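Local atomic coordinates of beta-lactamase (PDB entry 6HUH), a protein that is a class D beta-lactamase that probably hydrolyses beta-lactam antibiotics to substituted beta-amino acids, an activity linked to antibiotic resistance. Residues 159-162 with 163-167. Sequence-based numbering, arbitrary orientation.
Sequences ARFL and GKLVS
Arg160 sends its CG anti to the backbone N (chi1 -179°), then bends at chi2 and chi3, which turns the guanidinium down the helix toward Lys164, one turn on. The lysine's CG lies anti to its own carbonyl carbon (chi1 -76°) and comes in at the rim of the guanidinium, within its plane, with Arg160 NH2 3.6 Å from Lys164 CG. Lys164 NZ ends 3.8 Å from Arg160 NH2, a pair of cationic ends that would be expected to disfavour each other. The Phe161 ring brings CZ to 4.0 Å from Leu165 CD2, the methyl approaching obliquely.

These i to i+4 pairs sit on the last turns of helix 155-166, which packs against the antiparallel sheet of the penicillin-recognising transpeptidase fold. Leu162 and Val166 both touch Ile231 of strand 228-238, while Phe161 and Leu165 reach Leu59 of helix 56-64; the Phe161 ring also stacks edge-to-face with Tyr127. The backbone keeps alpha-helical bonds: Gly163 N to Ala159 O and Leu165 N to Phe161 O. Val166 N continues the series to Leu162 O at 3.0 Å. Lys164 N splits weakly between Arg160 O and Phe161 O. Ser167 OG donates to Gly163 O at 2.9 Å, nearly along the C=O axis, and Ser167 N adds a weak bond to the same oxygen.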
# COMPACT_ATOMS: atom_id res chain seq x y z
N ALA A 159 10.14 21.91 8.82
CA ALA A 159 10.05 21.43 10.21
C ALA A 159 8.99 22.21 10.96
O ALA A 159 8.22 21.62 11.72
CB ALA A 159 11.40 21.61 10.90
N ARG A 160 8.94 23.55 10.75
CA ARG A 160 7.96 24.44 11.35
C ARG A 160 6.55 24.03 10.90
O ARG A 160 5.67 23.82 11.75
CB ARG A 160 8.30 25.88 10.96
CG ARG A 160 7.38 26.95 11.53
CD ARG A 160 7.44 27.04 13.05
NE ARG A 160 6.19 26.55 13.62
CZ ARG A 160 5.87 26.63 14.90
NH1 ARG A 160 6.71 27.17 15.77
NH2 ARG A 160 4.70 26.17 15.33
N PHE A 161 6.36 23.85 9.57
CA PHE A 161 5.11 23.40 8.95
C PHE A 161 4.65 22.05 9.54
O PHE A 161 3.52 21.96 10.02
CB PHE A 161 5.23 23.34 7.40
CG PHE A 161 4.17 22.50 6.73
CD1 PHE A 161 2.85 22.94 6.66
CD2 PHE A 161 4.46 21.24 6.23
CE1 PHE A 161 1.85 22.13 6.10
CE2 PHE A 161 3.47 20.43 5.67
CZ PHE A 161 2.17 20.89 5.61
N LEU A 162 5.55 21.03 9.50
CA LEU A 162 5.35 19.67 10.02
C LEU A 162 4.95 19.70 11.49
O LEU A 162 4.08 18.93 11.89
CB LEU A 162 6.65 18.85 9.84
CG LEU A 162 6.80 17.87 8.65
CD1 LEU A 162 5.88 18.20 7.48
CD2 LEU A 162 8.24 17.79 8.18
N GLY A 163 5.56 20.62 12.24
CA GLY A 163 5.30 20.83 13.66
C GLY A 163 3.90 21.34 13.95
O GLY A 163 3.34 21.05 15.01
N LYS A 164 3.33 22.11 13.02
CA LYS A 164 1.98 22.64 13.14
C LYS A 164 0.95 21.52 12.85
O LYS A 164 -0.07 21.44 13.55
CB LYS A 164 1.78 23.84 12.20
CG LYS A 164 2.44 25.13 12.70
CD LYS A 164 2.12 26.32 11.77
CE LYS A 164 2.73 27.62 12.24
NZ LYS A 164 2.05 28.16 13.45
N LEU A 165 1.23 20.66 11.84
CA LEU A 165 0.28 19.60 11.53
C LEU A 165 0.32 18.51 12.62
O LEU A 165 -0.74 17.98 12.98
CB LEU A 165 0.38 19.06 10.07
CG LEU A 165 1.24 17.85 9.65
CD1 LEU A 165 0.49 16.53 9.88
CD2 LEU A 165 1.51 17.91 8.16
N VAL A 166 1.51 18.25 13.21
CA VAL A 166 1.65 17.27 14.28
C VAL A 166 1.07 17.79 15.65
O VAL A 166 0.66 16.97 16.48
CB VAL A 166 3.11 16.78 14.36
CG1 VAL A 166 3.80 17.16 15.67
CG2 VAL A 166 3.17 15.29 14.14
N SER A 167 1.00 19.12 15.85
CA SER A 167 0.50 19.76 17.08
C SER A 167 -0.98 20.15 17.05
O SER A 167 -1.48 20.68 18.05
CB SER A 167 1.33 21.00 17.42
OG SER A 167 2.67 20.67 17.76